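Local atomic coordinates of putative hydrolase (Agrobacterium vitis, PDB entry 3LLC), a protein that probably acts as a serine hydrolase of the alpha/beta-hydrolase fold, cleaving thioesters or esters such as those of acylated proteins. Residues Gly45-Met50 / Gly82-Gly87; Ser90-Glu95 / Arg187-Asp192. One frame throughout, in Å; residues are numbered along the deposited sequence. Where two conformers were deposited one is given.

Interaction 1: residues Gly45-Met50 / Gly82-Gly87; sequences GYRSDM and GAFRDG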
loop_
_atom_site.group_PDB
_atom_site.type_symbol
_atom_site.label_atom_id
_atom_site.label_comp_id
_atom_site.label_asym_id
_atom_site.label_seq_id
_atom_site.Cartn_x
_atom_site.Cartn_y
_atom_site.Cartn_z
ATOM N N GLY A 45 -1.288 -1.477 -4.963
ATOM C CA GLY A 45 -1.846 -0.245 -5.566
ATOM C C GLY A 45 -3.359 -0.264 -5.823
ATOM O O GLY A 45 -4.031 -1.299 -5.725
ATOM N N TYR A 46 -3.882 0.898 -6.196
ATOM C CA TYR A 46 -5.278 1.088 -6.557
ATOM C C TYR A 46 -5.554 0.174 -7.734
ATOM O O TYR A 46 -4.775 0.159 -8.654
ATOM C CB TYR A 46 -5.439 2.532 -7.014
ATOM C CG TYR A 46 -6.828 3.059 -7.282
ATOM C CD1 TYR A 46 -7.693 3.299 -6.226
ATOM C CD2 TYR A 46 -7.223 3.467 -8.558
ATOM C CE1 TYR A 46 -8.940 3.857 -6.419
ATOM C CE2 TYR A 46 -8.501 4.021 -8.769
ATOM C CZ TYR A 46 -9.338 4.220 -7.684
ATOM O OH TYR A 46 -10.592 4.785 -7.795
ATOM N N ARG A 47 -6.622 -0.597 -7.707
ATOM C CA ARG A 47 -6.905 -1.516 -8.829
ATOM C C ARG A 47 -5.920 -2.680 -9.030
ATOM O O ARG A 47 -6.011 -3.367 -10.033
ATOM C CB ARG A 47 -7.070 -0.737 -10.180
ATOM C CG ARG A 47 -8.260 0.245 -10.208
ATOM C CD ARG A 47 -8.417 0.922 -11.593
ATOM N NE ARG A 47 -8.807 -0.028 -12.640
ATOM C CZ ARG A 47 -8.803 0.223 -13.954
ATOM N NH1 ARG A 47 -8.439 1.414 -14.436
ATOM N NH2 ARG A 47 -9.177 -0.729 -14.805
ATOM N N SER A 48 -5.021 -2.953 -8.087
ATOM C CA SER A 48 -4.119 -4.107 -8.234
ATOM C C SER A 48 -4.782 -5.388 -7.701
ATOM O O SER A 48 -5.861 -5.357 -7.074
ATOM C CB SER A 48 -2.803 -3.883 -7.452
ATOM O OG SER A 48 -3.074 -3.819 -6.047
ATOM N N ASP A 49 -4.088 -6.504 -7.904
ATOM C CA ASP A 49 -4.474 -7.699 -7.149
ATOM C C ASP A 49 -3.266 -8.469 -6.692
ATOM O O ASP A 49 -2.108 -8.201 -7.050
ATOM C CB ASP A 49 -5.558 -8.569 -7.822
ATOM C CG ASP A 49 -5.050 -9.364 -9.002
ATOM O OD1 ASP A 49 -3.940 -9.919 -8.961
ATOM O OD2 ASP A 49 -5.809 -9.474 -9.972
HETATM N N MSE A 50 -3.524 -9.362 -5.748
HETATM C CA MSE A 50 -2.412 -9.990 -5.003
HETATM C C MSE A 50 -1.610 -11.036 -5.796
HETATM O O MSE A 50 -0.603 -11.567 -5.287
HETATM C CB MSE A 50 -2.916 -10.548 -3.664
HETATM C CG MSE A 50 -3.827 -11.676 -3.790
HETATM SE SE MSE A 50 -4.374 -12.430 -2.021
HETATM C CE MSE A 50 -5.857 -13.410 -2.597
ATOM N N GLY A 82 -17.295 -7.150 -1.607
ATOM C CA GLY A 82 -17.547 -5.711 -1.550
ATOM C C GLY A 82 -17.462 -5.032 -2.923
ATOM O O GLY A 82 -16.765 -5.545 -3.806
ATOM N N ALA A 83 -18.201 -3.925 -3.105
ATOM C CA ALA A 83 -18.196 -3.152 -4.376
ATOM C C ALA A 83 -16.993 -2.225 -4.466
ATOM O O ALA A 83 -16.626 -1.561 -3.485
ATOM C CB ALA A 83 -19.509 -2.330 -4.533
ATOM N N PHE A 84 -16.362 -2.164 -5.640
ATOM C CA PHE A 84 -15.298 -1.206 -5.865
ATOM C C PHE A 84 -15.709 0.252 -5.536
ATOM O O PHE A 84 -14.939 0.971 -4.877
ATOM C CB PHE A 84 -14.761 -1.284 -7.293
ATOM C CG PHE A 84 -13.596 -0.391 -7.516
ATOM C CD1 PHE A 84 -12.312 -0.811 -7.199
ATOM C CD2 PHE A 84 -13.774 0.888 -8.038
ATOM C CE1 PHE A 84 -11.205 0.026 -7.393
ATOM C CE2 PHE A 84 -12.674 1.733 -8.224
ATOM C CZ PHE A 84 -11.398 1.309 -7.896
ATOM N N ARG A 85 -16.903 0.656 -5.933
ATOM C CA ARG A 85 -17.326 2.055 -5.722
ATOM C C ARG A 85 -17.577 2.417 -4.233
ATOM O O ARG A 85 -17.730 3.598 -3.909
ATOM C CB ARG A 85 -18.544 2.397 -6.590
ATOM C CG ARG A 85 -19.829 1.840 -6.050
ATOM C CD ARG A 85 -21.043 2.377 -6.805
ATOM N NE ARG A 85 -22.276 1.826 -6.255
ATOM C CZ ARG A 85 -22.854 2.212 -5.114
ATOM N NH1 ARG A 85 -22.316 3.165 -4.357
ATOM N NH2 ARG A 85 -23.988 1.636 -4.723
ATOM N N ASP A 86 -17.636 1.415 -3.348
ATOM C CA ASP A 86 -17.728 1.668 -1.901
ATOM C C ASP A 86 -16.347 1.796 -1.237
ATOM O O ASP A 86 -16.258 2.130 -0.057
ATOM C CB ASP A 86 -18.571 0.579 -1.203
ATOM C CG ASP A 86 -20.046 0.609 -1.613
ATOM O OD1 ASP A 86 -20.568 1.689 -1.907
ATOM O OD2 ASP A 86 -20.688 -0.454 -1.694
ATOM N N GLY A 87 -15.274 1.531 -1.977
ATOM C CA GLY A 87 -13.932 1.659 -1.469
ATOM C C GLY A 87 -13.470 3.077 -1.120
ATOM O O GLY A 87 -13.770 4.032 -1.811
#

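Interaction 2: residues Ser90-Glu95 / Arg187-Asp192; sequences SRWLEE and RALMED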
loop_
_atom_site.group_PDB
_atom_site.type_symbol
_atom_site.label_atom_id
_atom_site.label_comp_id
_atom_site.label_asym_id
_atom_site.label_seq_id
_atom_site.Cartn_x
_atom_site.Cartn_y
_atom_site.Cartn_z
ATOM N N SER A 90 -10.020 4.955 4.092
ATOM C CA SER A 90 -10.395 4.482 5.435
ATOM C C SER A 90 -10.785 2.989 5.466
ATOM O O SER A 90 -10.367 2.242 6.378
ATOM C CB SER A 90 -11.508 5.322 6.058
ATOM O OG SER A 90 -11.079 6.652 6.336
ATOM N N ARG A 91 -11.624 2.550 4.511
ATOM C CA ARG A 91 -12.071 1.146 4.471
ATOM C C ARG A 91 -10.939 0.172 4.140
ATOM O O ARG A 91 -10.855 -0.930 4.721
ATOM C CB ARG A 91 -13.246 0.945 3.476
ATOM C CG ARG A 91 -14.567 1.401 4.057
ATOM C CD ARG A 91 -15.661 1.512 3.037
ATOM N NE ARG A 91 -16.003 0.289 2.301
ATOM C CZ ARG A 91 -16.847 -0.663 2.712
ATOM N NH1 ARG A 91 -17.418 -0.627 3.917
ATOM N NH2 ARG A 91 -17.113 -1.688 1.904
ATOM N N TRP A 92 -10.056 0.571 3.216
ATOM C CA TRP A 92 -8.948 -0.284 2.794
ATOM C C TRP A 92 -7.866 -0.368 3.885
ATOM O O TRP A 92 -7.283 -1.427 4.105
ATOM C CB TRP A 92 -8.378 0.202 1.446
ATOM C CG TRP A 92 -9.376 -0.028 0.291
ATOM C CD1 TRP A 92 -10.247 -1.064 0.175
ATOM C CD2 TRP A 92 -9.559 0.777 -0.907
ATOM N NE1 TRP A 92 -10.975 -0.966 -1.002
ATOM C CE2 TRP A 92 -10.568 0.143 -1.683
ATOM C CE3 TRP A 92 -8.985 1.954 -1.382
ATOM C CZ2 TRP A 92 -10.997 0.651 -2.926
ATOM C CZ3 TRP A 92 -9.429 2.473 -2.605
ATOM C CH2 TRP A 92 -10.432 1.827 -3.348
ATOM N N LEU A 93 -7.681 0.721 4.626
ATOM C CA LEU A 93 -6.829 0.705 5.809
ATOM C C LEU A 93 -7.411 -0.214 6.886
ATOM O O LEU A 93 -6.664 -0.986 7.507
ATOM C CB LEU A 93 -6.667 2.131 6.368
ATOM C CG LEU A 93 -6.002 2.260 7.754
ATOM C CD1 LEU A 93 -4.514 1.752 7.716
ATOM C CD2 LEU A 93 -6.049 3.771 8.218
ATOM N N GLU A 94 -8.716 -0.114 7.135
ATOM C CA GLU A 94 -9.382 -0.951 8.109
ATOM C C GLU A 94 -9.154 -2.442 7.803
ATOM O O GLU A 94 -8.958 -3.274 8.707
ATOM C CB GLU A 94 -10.883 -0.648 8.128
ATOM C CG GLU A 94 -11.657 -1.421 9.179
ATOM C CD GLU A 94 -13.171 -1.167 9.166
ATOM O OE1 GLU A 94 -13.725 -0.628 8.167
ATOM O OE2 GLU A 94 -13.819 -1.540 10.169
ATOM N N GLU A 95 -9.180 -2.773 6.519
ATOM C CA GLU A 95 -8.942 -4.158 6.079
ATOM C C GLU A 95 -7.471 -4.605 6.339
ATOM O O GLU A 95 -7.223 -5.707 6.845
ATOM C CB GLU A 95 -9.318 -4.278 4.587
ATOM C CG GLU A 95 -10.832 -4.133 4.341
ATOM C CD GLU A 95 -11.208 -3.684 2.904
ATOM O OE1 GLU A 95 -10.341 -3.843 2.019
ATOM O OE2 GLU A 95 -12.370 -3.227 2.707
ATOM N N ARG A 187 -16.508 10.428 -5.490
ATOM C CA ARG A 187 -16.626 11.567 -4.579
ATOM C C ARG A 187 -16.244 11.116 -3.159
ATOM O O ARG A 187 -15.494 11.808 -2.484
ATOM C CB ARG A 187 -18.042 12.139 -4.606
ATOM C CG ARG A 187 -18.231 13.417 -3.762
ATOM C CD ARG A 187 -19.668 13.962 -3.834
ATOM N NE ARG A 187 -20.037 14.680 -2.618
ATOM C CZ ARG A 187 -21.208 15.273 -2.412
ATOM N NH1 ARG A 187 -22.153 15.248 -3.344
ATOM N NH2 ARG A 187 -21.433 15.891 -1.261
ATOM N N ALA A 188 -16.739 9.956 -2.734
ATOM C CA ALA A 188 -16.402 9.393 -1.394
ATOM C C ALA A 188 -14.905 9.181 -1.173
ATOM O O ALA A 188 -14.366 9.550 -0.118
ATOM C CB ALA A 188 -17.214 8.091 -1.101
ATOM N N LEU A 189 -14.205 8.631 -2.168
ATOM C CA LEU A 189 -12.755 8.512 -2.108
ATOM C C LEU A 189 -12.064 9.868 -1.960
ATOM O O LEU A 189 -11.126 9.996 -1.162
ATOM C CB LEU A 189 -12.191 7.786 -3.361
ATOM C CG LEU A 189 -10.686 7.607 -3.410
ATOM C CD1 LEU A 189 -10.253 6.273 -2.789
ATOM C CD2 LEU A 189 -10.106 7.730 -4.854
HETATM N N MSE A 190 -12.455 10.853 -2.761
HETATM C CA MSE A 190 -11.812 12.175 -2.705
HETATM C C MSE A 190 -12.043 12.836 -1.308
HETATM O O MSE A 190 -11.112 13.382 -0.737
HETATM C CB MSE A 190 -12.352 13.123 -3.797
HETATM C CG MSE A 190 -12.118 12.636 -5.275
HETATM SE SE MSE A 190 -10.346 12.576 -5.796
HETATM C CE MSE A 190 -9.964 14.464 -5.597
ATOM N N GLU A 191 -13.261 12.754 -0.790
ATOM C CA GLU A 191 -13.599 13.424 0.491
ATOM C C GLU A 191 -12.836 12.730 1.644
ATOM O O GLU A 191 -12.188 13.376 2.456
ATOM C CB GLU A 191 -15.098 13.394 0.737
ATOM C CG GLU A 191 -15.909 14.333 -0.169
ATOM C CD GLU A 191 -17.406 14.160 -0.064
ATOM O OE1 GLU A 191 -17.916 13.198 0.559
ATOM O OE2 GLU A 191 -18.089 15.007 -0.653
ATOM N N ASP A 192 -12.859 11.409 1.646
ATOM C CA ASP A 192 -12.188 10.615 2.697
ATOM C C ASP A 192 -10.662 10.651 2.592
ATOM O O ASP A 192 -9.982 10.458 3.599
ATOM C CB ASP A 192 -12.768 9.187 2.715
ATOM C CG ASP A 192 -12.032 8.243 3.679
ATOM O OD1 ASP A 192 -12.401 8.225 4.861
ATOM O OD2 ASP A 192 -11.100 7.545 3.260
#

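Interaction 1: residues Gly45-Met50 / Gly82-Gly87
Tyr46 and Phe84 meet as an offset edge-to-face (T-shaped) aromatic pair between two loops of an alpha/beta-hydrolase fold, one following strand 39-43 and the other leading into helix 89-103. The edge of the Phe84 ring is turned to the face of Tyr46: the ring centroids lie 5.5 Å apart and the planes are inclined at 66°. Phe84 does its touching with the far end of the ring, where CZ comes within 3.6 Å of Tyr46 CZ. The phenol oxygen of Tyr46 sits at the rim of the Phe84 ring, near its plane, and its polar need is met by a hydrogen bond to Ile184 O. Phe84 swings its CG opposite the backbone N (chi1 -175°), which carries the ring across to the other loop. The Tyr46 ring also meets that of Phe185, the two planes being almost parallel.

Arg47 contributes only its aliphatic part. Its chain crosses Phe84 at about a right angle, and then bends at chi3 (67°), taking the guanidinium to Asn183 OD1 and Glu181 O. Tyr46 and Arg47 are the central residues of a type II turn, from Gly45 to Ser48. Gly45 O accepts two bonds there, from Ser48 N and from Ser48 OG, the latter 2.7 Å long. The side chain of Tyr46 lies near, without touching, the probable nucleophile elbow at Ser114, and a tetraethylene glycol, probably from the crystallisation liquor, is hydrogen-bonded to Tyr46 N. Across the contact, Arg47 CG lies 4.0 Å from Phe84 CZ, with Phe84 CE1 next to it.

Interaction 2: residues Ser90-Glu95 / Arg187-Asp192
The start of helix 89-103 is joined to helix 187-195 by a two-point grip of one carboxylate, that of Asp192, on the first residue of the segment 90-95. Ser90 N donates to Asp192 OD2 at 2.9 Å with a nearly straight N-H...O angle of 162°, and Ser90 OG donates to Asp192 OD1 at 2.5 Å, a short bond. Both oxygens are used on their syn sides; OD1 offers its syn lone pair to the hydroxyl, whereas the amide reaches OD2 from 21° out of the carboxylate plane. Asp192 holds its CG opposite its own backbone N (chi1 174°), which extends the carboxylate toward Ser90. With a negative group at the amino end of helix 89-103, the helix dipole would be expected to favour the charged form.

In the alpha/beta-hydrolase fold, helix 89-103 packs on the central sheet, and helix 187-195 belongs to the part inserted between strands 136-143 and 209-214. Ser90 OG has a further partner in Asn196 ND2, which also binds Asp192 O. Beside this polar clasp lies an apolar contact: the six-membered end of the Trp92 indole crosses Leu189 at about a right angle, bringing Trp92 CZ3 within 3.9 Å of Leu189 CD1. Trp92 NE1, at the other end of the indole, donates to Ser75 O.

Overall arrangement
The two contacts follow one another along the chain, interaction 1 closing at Gly87 just before helix 89-103 carries the first segment of interaction 2. Their centres lie about 11 Å apart and they touch directly: Trp92 CH2 is 4.0 Å from Tyr46 CE1, and Trp92 CZ2 packs on Gly87 CA at 3.4 Å. Interaction 1 joins loops that follow neighbouring strands of the main sheet, 39-43 and 68-72, whereas interaction 2 ties helix 89-103 directly to the part inserted after strand 136-143. Interaction 1 reaches that part through outside partners of Tyr46 and Arg47, Ile184 and Asn183, just ahead of helix 187-195. Of the touching residues, Tyr46 lies near the probable catalytic centre.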